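Local atomic coordinates of HydG protein (Carboxydothermus hydrogenoformans, PDB entry 4RTB), a protein that acts as a radical SAM maturase of [FeFe]-hydrogenase, a CO/CN synthase that holds a [4Fe-4S] cluster and S-adenosylmethionine. Residues 208-212 with 213-217; 335-338 with 339-343; 166-169 with 170-174. One frame throughout, in Å; residues are numbered along the deposited sequence.

Contact 1. Residues 208-212 with 213-217. With SAM (S-adenosylmethionine), chain B.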
ATOM      1  N   GLN A 208      -3.339   6.357  -8.895  1.00 75.93           N
ATOM      2  CA  GLN A 208      -3.343   7.029 -10.190  1.00 75.32           C
ATOM      3  C   GLN A 208      -3.241   6.000 -11.322  1.00 79.97           C
ATOM      4  O   GLN A 208      -3.537   6.304 -12.482  1.00 81.41           O
ATOM      5  CB  GLN A 208      -2.191   8.041 -10.260  1.00 76.09           C
ATOM      6  CG  GLN A 208      -2.035   8.785 -11.582  1.00 73.27           C
ATOM      7  CD  GLN A 208      -3.326   9.416 -12.063  1.00 75.94           C
ATOM      8  OE1 GLN A 208      -4.134   9.892 -11.266  1.00 78.43           O
ATOM      9  NE2 GLN A 208      -3.531   9.416 -13.376  1.00 72.60           N
ATOM     10  N   GLU A 209      -2.843   4.779 -10.959  1.00 86.24           N
ATOM     11  CA  GLU A 209      -2.582   3.676 -11.894  1.00 87.64           C
ATOM     12  C   GLU A 209      -1.417   4.003 -12.826  1.00 87.28           C
ATOM     13  O   GLU A 209      -0.436   3.263 -12.883  1.00 81.33           O
ATOM     14  CB  GLU A 209      -3.829   3.323 -12.721  1.00 83.82           C
ATOM     15  CG  GLU A 209      -5.129   3.229 -11.931  1.00 94.46           C
ATOM     16  CD  GLU A 209      -5.185   2.044 -10.982  1.00104.64           C
ATOM     17  OE1 GLU A 209      -4.294   1.172 -11.044  1.00108.35           O
ATOM     18  OE2 GLU A 209      -6.133   1.988 -10.169  1.00107.85           O
ATOM     19  N   SER A 210      -1.532   5.101 -13.563  1.00 87.80           N
ATOM     20  CA  SER A 210      -0.431   5.581 -14.386  1.00 85.11           C
ATOM     21  C   SER A 210      -0.399   7.097 -14.470  1.00 77.76           C
ATOM     22  O   SER A 210      -1.438   7.748 -14.571  1.00 76.25           O
ATOM     23  CB  SER A 210      -0.504   5.002 -15.795  1.00 84.26           C
ATOM     24  OG  SER A 210       0.391   5.696 -16.645  1.00 78.30           O
ATOM     25  N   TYR A 211       0.809   7.645 -14.444  1.00 75.57           N
ATOM     26  CA  TYR A 211       1.003   9.083 -14.521  1.00 68.49           C
ATOM     27  C   TYR A 211       1.299   9.534 -15.943  1.00 69.71           C
ATOM     28  O   TYR A 211       1.444  10.729 -16.200  1.00 78.01           O
ATOM     29  CB  TYR A 211       2.131   9.512 -13.583  1.00 72.45           C
ATOM     30  CG  TYR A 211       1.713   9.541 -12.135  1.00 69.21           C
ATOM     31  CD1 TYR A 211       1.794   8.404 -11.343  1.00 60.87           C
ATOM     32  CD2 TYR A 211       1.222  10.704 -11.563  1.00 71.07           C
ATOM     33  CE1 TYR A 211       1.404   8.429 -10.018  1.00 57.31           C
ATOM     34  CE2 TYR A 211       0.831  10.739 -10.243  1.00 66.85           C
ATOM     35  CZ  TYR A 211       0.923   9.601  -9.476  1.00 61.34           C
ATOM     36  OH  TYR A 211       0.531   9.643  -8.165  1.00 56.89           O
ATOM     37  N   ASN A 212       1.392   8.582 -16.866  1.00 67.49           N
ATOM     38  CA  ASN A 212       1.560   8.925 -18.273  1.00 79.70           C
ATOM     39  C   ASN A 212       0.214   8.952 -18.978  1.00 81.26           C
ATOM     40  O   ASN A 212      -0.392   7.902 -19.196  1.00 86.54           O
ATOM     41  CB  ASN A 212       2.503   7.945 -18.974  1.00 91.35           C
ATOM     42  CG  ASN A 212       3.137   8.539 -20.219  1.00107.20           C
ATOM     43  OD1 ASN A 212       3.152   9.758 -20.399  1.00114.75           O
ATOM     44  ND2 ASN A 212       3.668   7.682 -21.082  1.00111.59           N
ATOM     45  N   PRO A 213      -0.258  10.157 -19.337  1.00 84.60           N
ATOM     46  CA  PRO A 213      -1.547  10.329 -20.016  1.00 85.09           C
ATOM     47  C   PRO A 213      -1.622   9.519 -21.303  1.00 86.57           C
ATOM     48  O   PRO A 213      -2.709   9.128 -21.725  1.00 86.00           O
ATOM     49  CB  PRO A 213      -1.592  11.831 -20.320  1.00 83.78           C
ATOM     50  CG  PRO A 213      -0.638  12.446 -19.358  1.00 88.70           C
ATOM     51  CD  PRO A 213       0.447  11.438 -19.161  1.00 86.01           C
ATOM     52  N   GLU A 214      -0.466   9.259 -21.904  1.00 96.87           N
ATOM     53  CA  GLU A 214      -0.401   8.561 -23.180  1.00109.31           C
ATOM     54  C   GLU A 214      -0.640   7.059 -23.030  1.00103.30           C
ATOM     55  O   GLU A 214      -1.133   6.416 -23.957  1.00105.92           O
ATOM     56  CB  GLU A 214       0.948   8.818 -23.860  1.00130.10           C
ATOM     57  CG  GLU A 214       1.306  10.295 -24.014  1.00140.40           C
ATOM     58  CD  GLU A 214       0.203  11.112 -24.674  1.00151.06           C
ATOM     59  OE1 GLU A 214      -0.366  10.655 -25.690  1.00154.49           O
ATOM     60  OE2 GLU A 214      -0.096  12.218 -24.172  1.00155.88           O
ATOM     61  N   VAL A 215      -0.294   6.498 -21.873  1.00 97.00           N
ATOM     62  CA  VAL A 215      -0.571   5.087 -21.620  1.00 93.24           C
ATOM     63  C   VAL A 215      -1.825   4.951 -20.751  1.00 86.58           C
ATOM     64  O   VAL A 215      -2.496   3.915 -20.770  1.00 82.71           O
ATOM     65  CB  VAL A 215       0.637   4.360 -20.957  1.00 82.48           C
ATOM     66  CG1 VAL A 215       1.950   4.874 -21.530  1.00 85.25           C
ATOM     67  CG2 VAL A 215       0.622   4.517 -19.452  1.00 74.85           C
ATOM     68  N   TYR A 216      -2.146   6.009 -20.009  1.00 86.22           N
ATOM     69  CA  TYR A 216      -3.391   6.077 -19.250  1.00 85.23           C
ATOM     70  C   TYR A 216      -4.580   6.061 -20.200  1.00 80.08           C
ATOM     71  O   TYR A 216      -5.559   5.348 -19.981  1.00 73.11           O
ATOM     72  CB  TYR A 216      -3.434   7.336 -18.381  1.00 85.01           C
ATOM     73  CG  TYR A 216      -4.648   7.428 -17.483  1.00 80.73           C
ATOM     74  CD1 TYR A 216      -4.622   6.901 -16.201  1.00 78.75           C
ATOM     75  CD2 TYR A 216      -5.815   8.047 -17.914  1.00 82.98           C
ATOM     76  CE1 TYR A 216      -5.723   6.981 -15.371  1.00 80.34           C
ATOM     77  CE2 TYR A 216      -6.925   8.130 -17.091  1.00 84.21           C
ATOM     78  CZ  TYR A 216      -6.871   7.596 -15.820  1.00 83.49           C
ATOM     79  OH  TYR A 216      -7.966   7.674 -14.995  1.00 83.26           O
ATOM     80  N   ARG A 217      -4.489   6.878 -21.245  1.00 84.62           N
ATOM     81  CA  ARG A 217      -5.472   6.867 -22.317  1.00 98.07           C
ATOM     82  C   ARG A 217      -5.485   5.498 -22.986  1.00106.17           C
ATOM     83  O   ARG A 217      -6.536   4.999 -23.391  1.00113.24           O
ATOM     84  CB  ARG A 217      -5.163   7.963 -23.344  1.00103.48           C
ATOM     85  CG  ARG A 217      -5.239   7.497 -24.793  1.00113.60           C
ATOM     86  CD  ARG A 217      -4.387   8.355 -25.715  1.00122.43           C
ATOM     87  NE  ARG A 217      -5.156   9.418 -26.356  0.92126.13           N
TER
HETATM   88  N   SAM B 501     -12.299   0.596  -8.488  1.00 88.94           N
HETATM   89  CA  SAM B 501     -11.419   1.542  -7.803  1.00 88.80           C
HETATM   90  C   SAM B 501     -10.314   2.102  -8.692  1.00 95.50           C
HETATM   91  O   SAM B 501     -10.149   1.720  -9.845  1.00 96.53           O
HETATM   92  OXT SAM B 501      -9.552   2.965  -8.262  1.00 99.36           O
HETATM   93  CB  SAM B 501     -10.776   0.914  -6.568  1.00 84.44           C
HETATM   94  CG  SAM B 501     -10.698  -0.612  -6.523  1.00 82.71           C
HETATM   95  SD  SAM B 501      -9.626  -1.448  -7.718  1.00102.66           S
HETATM   96  CE  SAM B 501     -10.329  -3.091  -7.559  1.00132.84           C
HETATM   97  C5' SAM B 501      -8.175  -1.820  -6.710  1.00106.00           C
HETATM   98  C4' SAM B 501      -6.837  -1.743  -7.443  1.00 96.69           C
HETATM   99  O4' SAM B 501      -6.430  -2.980  -8.003  1.00 93.13           O
HETATM  100  C3' SAM B 501      -6.875  -0.767  -8.607  1.00 85.74           C
HETATM  101  O3' SAM B 501      -6.563   0.534  -8.171  1.00 82.77           O
HETATM  102  C2' SAM B 501      -5.821  -1.307  -9.551  1.00 85.09           C
HETATM  103  O2' SAM B 501      -4.662  -0.512  -9.499  1.00 87.34           O
HETATM  104  C1' SAM B 501      -5.485  -2.688  -9.017  1.00 91.03           C
HETATM  105  N9  SAM B 501      -5.548  -3.646 -10.130  1.00 96.04           N
HETATM  106  C8  SAM B 501      -6.579  -3.791 -11.017  1.00 98.11           C
HETATM  107  N7  SAM B 501      -6.259  -4.765 -11.895  1.00106.56           N
HETATM  108  C5  SAM B 501      -5.030  -5.234 -11.588  1.00108.77           C
HETATM  109  C6  SAM B 501      -4.236  -6.217 -12.159  1.00110.19           C
HETATM  110  N6  SAM B 501      -4.668  -6.891 -13.221  1.00119.13           N
HETATM  111  N1  SAM B 501      -2.996  -6.489 -11.620  1.00105.28           N
HETATM  112  C2  SAM B 501      -2.553  -5.786 -10.519  1.00101.05           C
HETATM  113  N3  SAM B 501      -3.348  -4.810  -9.955  1.00 98.90           N
HETATM  114  C4  SAM B 501      -4.568  -4.539 -10.480  1.00103.09           C
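Tyr216 and Gln208 cross at about a right angle where the loop 208-212 turns into the helix starting at Pro213. Their amide and ring planes are nevertheless only 26° apart, and NE2 of Gln208 comes 3.8 Å from CE1 of Tyr216. The backbone O of Gln208 approaches the same ring at its edge, near the ring plane, whereas the O of Ser210 approaches obliquely. The first torsion of Gln208 (chi1 178°, CG anti to N) sets CG over the centre of one face of the Tyr211 ring; the bend at chi2 then brings NE2 round to donate to Ser210 O at 2.9 Å, a partner lying close to the amide plane.

Ser210 closes an ST turn: OG accepts from Asn212 N at 3.1 Å, while Glu260 is a further hydrogen-bond partner of OG. Val215 packs at a right angle to Asn212, CG1 lying 3.3 Å from ND2. Asn212 occupies the N-cap position, but its side chain makes no capping bond; its backbone O instead accepts from Val215 N, which sits above the carbonyl plane, and from Tyr216 N at 2.7 Å, nearly along the C=O axis. At the phenol end, Tyr216 OH hydrogen-bonds to Lys225 O, and Phe228 meets the ring edge-to-face.

The carboxylate of Glu209 reaches the ribose of S-adenosylmethionine. Its OE2 accepts from O3' at 2.5 Å and its OE1 from O2', the latter bond refined too short for its length to be trusted. The carboxylate thus lies against both ribose hydroxyls, as modelled, and would probably limit the turning of the sugar; the bonds of Gln208 and Ser210 on either side in the chain probably help to hold Glu209 in place.

Contact 2. Residues 335-338 with 339-343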
ATOM      1  N   GLU A 335      11.978  -9.726   1.664  1.00 63.50           N
ATOM      2  CA  GLU A 335      13.079  -8.899   1.172  1.00 63.44           C
ATOM      3  C   GLU A 335      12.578  -7.470   0.968  1.00 72.59           C
ATOM      4  O   GLU A 335      13.250  -6.503   1.333  1.00 73.73           O
ATOM      5  CB  GLU A 335      13.660  -9.452  -0.135  1.00 68.54           C
ATOM      6  CG  GLU A 335      15.097  -9.963  -0.015  1.00 79.54           C
ATOM      7  CD  GLU A 335      15.890  -9.835  -1.309  1.00 85.28           C
ATOM      8  OE1 GLU A 335      15.530 -10.496  -2.307  1.00 85.67           O
ATOM      9  OE2 GLU A 335      16.878  -9.068  -1.325  1.00 85.77           O
ATOM     10  N   LEU A 336      11.387  -7.347   0.390  1.00 70.27           N
ATOM     11  CA  LEU A 336      10.763  -6.049   0.174  1.00 65.73           C
ATOM     12  C   LEU A 336      10.446  -5.393   1.512  1.00 67.28           C
ATOM     13  O   LEU A 336      10.568  -4.174   1.654  1.00 68.52           O
ATOM     14  CB  LEU A 336       9.496  -6.190  -0.673  1.00 67.93           C
ATOM     15  CG  LEU A 336       9.711  -6.760  -2.078  1.00 64.19           C
ATOM     16  CD1 LEU A 336       8.384  -7.061  -2.755  1.00 59.02           C
ATOM     17  CD2 LEU A 336      10.550  -5.814  -2.925  1.00 61.78           C
ATOM     18  N   VAL A 337      10.045  -6.197   2.493  1.00 68.64           N
ATOM     19  CA  VAL A 337       9.843  -5.668   3.837  1.00 72.54           C
ATOM     20  C   VAL A 337      11.174  -5.139   4.387  1.00 75.74           C
ATOM     21  O   VAL A 337      11.211  -4.076   5.009  1.00 74.33           O
ATOM     22  CB  VAL A 337       9.246  -6.726   4.796  1.00 69.19           C
ATOM     23  CG1 VAL A 337       9.137  -6.170   6.205  1.00 64.93           C
ATOM     24  CG2 VAL A 337       7.879  -7.182   4.299  1.00 61.02           C
ATOM     25  N   GLU A 338      12.260  -5.871   4.137  1.00 79.04           N
ATOM     26  CA  GLU A 338      13.603  -5.421   4.521  1.00 86.45           C
ATOM     27  C   GLU A 338      13.967  -4.081   3.875  1.00 81.69           C
ATOM     28  O   GLU A 338      14.592  -3.227   4.509  1.00 77.24           O
ATOM     29  CB  GLU A 338      14.663  -6.467   4.139  1.00 91.06           C
ATOM     30  CG  GLU A 338      14.973  -7.524   5.197  1.00100.62           C
ATOM     31  CD  GLU A 338      15.910  -8.616   4.682  1.00108.65           C
ATOM     32  OE1 GLU A 338      17.044  -8.295   4.259  1.00108.81           O
ATOM     33  OE2 GLU A 338      15.507  -9.800   4.698  1.00108.30           O
ATOM     34  N   LEU A 339      13.573  -3.904   2.615  1.00 76.18           N
ATOM     35  CA  LEU A 339      14.042  -2.768   1.825  1.00 75.36           C
ATOM     36  C   LEU A 339      13.169  -1.508   1.881  1.00 83.37           C
ATOM     37  O   LEU A 339      13.570  -0.465   1.363  1.00 85.04           O
ATOM     38  CB  LEU A 339      14.208  -3.187   0.363  1.00 71.26           C
ATOM     39  CG  LEU A 339      15.614  -3.613  -0.063  1.00 79.28           C
ATOM     40  CD1 LEU A 339      15.954  -4.990   0.475  1.00 91.60           C
ATOM     41  CD2 LEU A 339      15.752  -3.574  -1.573  1.00 82.10           C
ATOM     42  N   GLY A 340      11.987  -1.584   2.488  1.00 84.01           N
ATOM     43  CA  GLY A 340      11.178  -0.384   2.636  1.00 80.76           C
ATOM     44  C   GLY A 340       9.697  -0.535   2.938  1.00 78.91           C
ATOM     45  O   GLY A 340       9.092   0.349   3.548  1.00 76.82           O
ATOM     46  N   VAL A 341       9.111  -1.643   2.496  1.00 74.49           N
ATOM     47  CA  VAL A 341       7.689  -1.911   2.701  1.00 65.01           C
ATOM     48  C   VAL A 341       7.315  -1.873   4.181  1.00 70.42           C
ATOM     49  O   VAL A 341       7.976  -2.496   5.008  1.00 78.01           O
ATOM     50  CB  VAL A 341       7.300  -3.281   2.109  1.00 60.37           C
ATOM     51  CG1 VAL A 341       5.912  -3.701   2.567  1.00 50.99           C
ATOM     52  CG2 VAL A 341       7.392  -3.249   0.591  1.00 52.65           C
ATOM     53  N   SER A 342       6.258  -1.139   4.514  1.00 71.07           N
ATOM     54  CA  SER A 342       5.833  -1.011   5.905  1.00 69.19           C
ATOM     55  C   SER A 342       4.428  -1.561   6.136  1.00 72.39           C
ATOM     56  O   SER A 342       4.000  -1.721   7.281  1.00 72.64           O
ATOM     57  CB  SER A 342       5.898   0.452   6.346  1.00 73.37           C
ATOM     58  OG  SER A 342       5.111   1.272   5.502  1.00 80.99           O
ATOM     59  N   GLN A 343       3.714  -1.848   5.049  1.00 77.71           N
ATOM     60  CA  GLN A 343       2.366  -2.406   5.139  1.00 76.77           C
ATOM     61  C   GLN A 343       2.170  -3.577   4.182  1.00 67.96           C
ATOM     62  O   GLN A 343       2.716  -3.590   3.078  1.00 64.30           O
ATOM     63  CB  GLN A 343       1.313  -1.333   4.860  1.00 74.38           C
ATOM     64  CG  GLN A 343       0.688  -0.740   6.108  1.00 76.45           C
ATOM     65  CD  GLN A 343      -0.632  -0.050   5.823  1.00 82.54           C
ATOM     66  OE1 GLN A 343      -1.661  -0.703   5.644  1.00 80.97           O
ATOM     67  NE2 GLN A 343      -0.608   1.276   5.778  1.00 83.02           N
TER
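Val341 folds back on Leu336 just after the end of helix 330-339. Its CB, directed toward the helix, lies 3.4 Å from Leu336 O. Beyond it the two methyls part: CG2 reaches Leu336 CB at 3.8 Å, while CG1, anti to the backbone N (chi1 168°), turns to Val337 and comes 4.4 Å from CG2 of that residue. Ile96 and Leu324, from two strands of the sheet, also touch the Val341 side chain.

The backbone explains this return. Val341 N donates to Leu336 O at 3.0 Å with an N-H...O angle of 157°, a 6→1 bond, and Gly340 N gives the same oxygen a weak bond. Just before it, Leu339 N keeps an i to i-4 helical bond of 2.9 Å to Glu335 O. Gly340 leaves helical geometry with phi 162°, a backbone angle at which any side chain would collide with the carbonyl O of Leu339.

The 6→1 bond, the positive-phi glycine and the apolar pair Leu336/Val341 recall a Schellman-type helix end, although Gly340 N bonds weakly to Leu336 O instead of Val337 O. The turn delivers the chain into strand 343-345 of the parallel sheet, an α-to-β connection of a β/α fold.

Contact 3. Residues 166-169 with 170-174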
ATOM      1  N   GLU A 166     -22.519   4.361   3.508  1.00 86.72           N
ATOM      2  CA  GLU A 166     -23.118   5.120   4.601  1.00 87.91           C
ATOM      3  C   GLU A 166     -23.916   4.210   5.518  1.00 87.77           C
ATOM      4  O   GLU A 166     -24.091   4.511   6.699  1.00 84.07           O
ATOM      5  CB  GLU A 166     -24.011   6.241   4.067  1.00 87.46           C
ATOM      6  CG  GLU A 166     -23.311   7.585   3.970  1.00 88.45           C
ATOM      7  CD  GLU A 166     -24.022   8.546   3.040  1.00 96.36           C
ATOM      8  OE1 GLU A 166     -25.007   8.130   2.393  1.00 99.18           O
ATOM      9  OE2 GLU A 166     -23.594   9.715   2.953  1.00 99.18           O
ATOM     10  N   GLU A 167     -24.401   3.098   4.976  1.00 92.18           N
ATOM     11  CA  GLU A 167     -25.072   2.115   5.817  1.00 98.81           C
ATOM     12  C   GLU A 167     -24.124   1.021   6.308  1.00 99.45           C
ATOM     13  O   GLU A 167     -24.291   0.503   7.412  1.00 99.84           O
ATOM     14  CB  GLU A 167     -26.252   1.484   5.077  1.00106.08           C
ATOM     15  CG  GLU A 167     -27.602   2.054   5.492  1.00118.29           C
ATOM     16  CD  GLU A 167     -28.724   1.040   5.376  1.00128.27           C
ATOM     17  OE1 GLU A 167     -28.487  -0.053   4.817  1.00127.54           O
ATOM     18  OE2 GLU A 167     -29.842   1.334   5.851  1.00132.85           O
ATOM     19  N   ILE A 168     -23.123   0.677   5.503  1.00 97.61           N
ATOM     20  CA  ILE A 168     -22.274  -0.470   5.826  1.00 92.37           C
ATOM     21  C   ILE A 168     -21.135  -0.168   6.810  1.00 95.10           C
ATOM     22  O   ILE A 168     -20.920  -0.926   7.758  1.00 99.35           O
ATOM     23  CB  ILE A 168     -21.688  -1.086   4.540  1.00 87.88           C
ATOM     24  CG1 ILE A 168     -22.769  -1.909   3.835  1.00 87.90           C
ATOM     25  CG2 ILE A 168     -20.469  -1.948   4.847  1.00 84.27           C
ATOM     26  CD1 ILE A 168     -22.241  -2.917   2.852  1.00 88.93           C
ATOM     27  N   ILE A 169     -20.415   0.929   6.600  1.00 88.47           N
ATOM     28  CA  ILE A 169     -19.243   1.227   7.425  1.00 80.64           C
ATOM     29  C   ILE A 169     -19.554   1.417   8.923  1.00 81.03           C
ATOM     30  O   ILE A 169     -18.896   0.789   9.761  1.00 83.38           O
ATOM     31  CB  ILE A 169     -18.485   2.465   6.888  1.00 76.31           C
ATOM     32  CG1 ILE A 169     -17.772   2.112   5.582  1.00 70.23           C
ATOM     33  CG2 ILE A 169     -17.485   2.974   7.912  1.00 75.90           C
ATOM     34  CD1 ILE A 169     -16.986   3.250   4.985  1.00 66.18           C
ATOM     35  N   PRO A 170     -20.546   2.263   9.275  1.00 81.13           N
ATOM     36  CA  PRO A 170     -20.839   2.374  10.710  1.00 82.87           C
ATOM     37  C   PRO A 170     -21.321   1.055  11.301  1.00 86.54           C
ATOM     38  O   PRO A 170     -21.083   0.778  12.481  1.00 89.68           O
ATOM     39  CB  PRO A 170     -21.952   3.427  10.767  1.00 79.32           C
ATOM     40  CG  PRO A 170     -21.842   4.170   9.491  1.00 73.08           C
ATOM     41  CD  PRO A 170     -21.408   3.160   8.483  1.00 74.94           C
ATOM     42  N   ALA A 171     -21.994   0.254  10.480  1.00 86.93           N
ATOM     43  CA  ALA A 171     -22.447  -1.066  10.897  1.00 87.33           C
ATOM     44  C   ALA A 171     -21.257  -1.948  11.254  1.00 86.04           C
ATOM     45  O   ALA A 171     -21.296  -2.678  12.240  1.00 90.07           O
ATOM     46  CB  ALA A 171     -23.286  -1.712   9.805  1.00 88.54           C
ATOM     47  N   ILE A 172     -20.198  -1.872  10.451  1.00 80.10           N
ATOM     48  CA  ILE A 172     -18.971  -2.607  10.738  1.00 81.21           C
ATOM     49  C   ILE A 172     -18.315  -2.091  12.018  1.00 83.27           C
ATOM     50  O   ILE A 172     -17.955  -2.880  12.894  1.00 88.65           O
ATOM     51  CB  ILE A 172     -17.963  -2.519   9.571  1.00 77.40           C
ATOM     52  CG1 ILE A 172     -18.392  -3.441   8.427  1.00 79.26           C
ATOM     53  CG2 ILE A 172     -16.568  -2.896  10.036  1.00 67.11           C
ATOM     54  CD1 ILE A 172     -17.409  -3.486   7.273  1.00 73.02           C
ATOM     55  N   TYR A 173     -18.166  -0.772  12.125  1.00 78.01           N
ATOM     56  CA  TYR A 173     -17.571  -0.172  13.318  1.00 77.63           C
ATOM     57  C   TYR A 173     -18.295  -0.571  14.600  1.00 85.66           C
ATOM     58  O   TYR A 173     -17.663  -0.781  15.635  1.00 86.51           O
ATOM     59  CB  TYR A 173     -17.555   1.354  13.210  1.00 79.08           C
ATOM     60  CG  TYR A 173     -16.315   1.918  12.562  1.00 82.60           C
ATOM     61  CD1 TYR A 173     -15.063   1.725  13.131  1.00 88.97           C
ATOM     62  CD2 TYR A 173     -16.397   2.659  11.392  1.00 85.06           C
ATOM     63  CE1 TYR A 173     -13.924   2.246  12.544  1.00 89.95           C
ATOM     64  CE2 TYR A 173     -15.267   3.183  10.799  1.00 88.91           C
ATOM     65  CZ  TYR A 173     -14.033   2.975  11.379  1.00 90.41           C
ATOM     66  OH  TYR A 173     -12.907   3.495  10.786  1.00 87.95           O
ATOM     67  N   SER A 174     -19.617  -0.675  14.534  1.00 92.08           N
ATOM     68  CA  SER A 174     -20.396  -0.932  15.738  1.00 98.28           C
ATOM     69  C   SER A 174     -20.507  -2.424  16.053  1.00 98.34           C
ATOM     70  O   SER A 174     -20.321  -2.835  17.197  1.00 97.87           O
ATOM     71  CB  SER A 174     -21.789  -0.314  15.608  1.00103.09           C
ATOM     72  OG  SER A 174     -22.395  -0.160  16.881  1.00107.23           O
TER
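Ile169 and Tyr173, one turn apart on helix 158-175, lie side by side and point the same way: CG2 of Ile169, anti to its backbone N, comes 3.6 Å from CE2 of the ring. Beside them Ile168 CG2 meets the end methyl CD1 of Ile172 more loosely, at 4.2 Å. The ring of Pro170 adds a third apolar contact, its CD lying 3.4 Å from Ile169 CB.

Backbone hydrogen bonds carry the helix across the join. Ile172 N donates to Ile168 O at 2.9 Å, and Tyr173 N donates to Ile169 O with a nearly straight N-H...O angle of 172°. Pro170 has no N-H to give Glu166 O, which faces its CD at 3.5 Å, and Ala171 N stands 3.8 Å from Glu167 O, too far for the usual bond; the helix is kinked at Pro170. Taking away the ring by putting a glycine in place of Pro170 would probably open a gap beside Ile169 CB and Glu166 O and let this turn flex more freely.

Among charged groups, Glu166 forms a salt bridge with Arg195 of helix 190-197. Helix 158-175 connects the parallel strands 148-153 and 180-184 as the helix of a β-α-β unit; Ile168 and Ala171 pack on helix 131-144, while Ile169 faces Leu199 and Ile201 in the loop after helix 190-197.

Along the chain the order is contact 3, contact 1, contact 2, and none touches another: nearest atoms are about 13 Å apart for contacts 2 and 3, 16 Å for contacts 1 and 2, and 19 Å for contacts 1 and 3. Contact 1 alone reaches S-adenosylmethionine, through Glu209, and its Tyr216 side chain is about 9 Å from the iron-sulfur cluster. The other two stand back: side chains of Leu336 in contact 2 and Ile169 in contact 3 are each about 13 Å from the bound S-adenosylmethionine. Contacts 2 and 3 lie on opposite sides of the chain's centre, with centres 32 Å apart, each involving a helix connected to the parallel sheet.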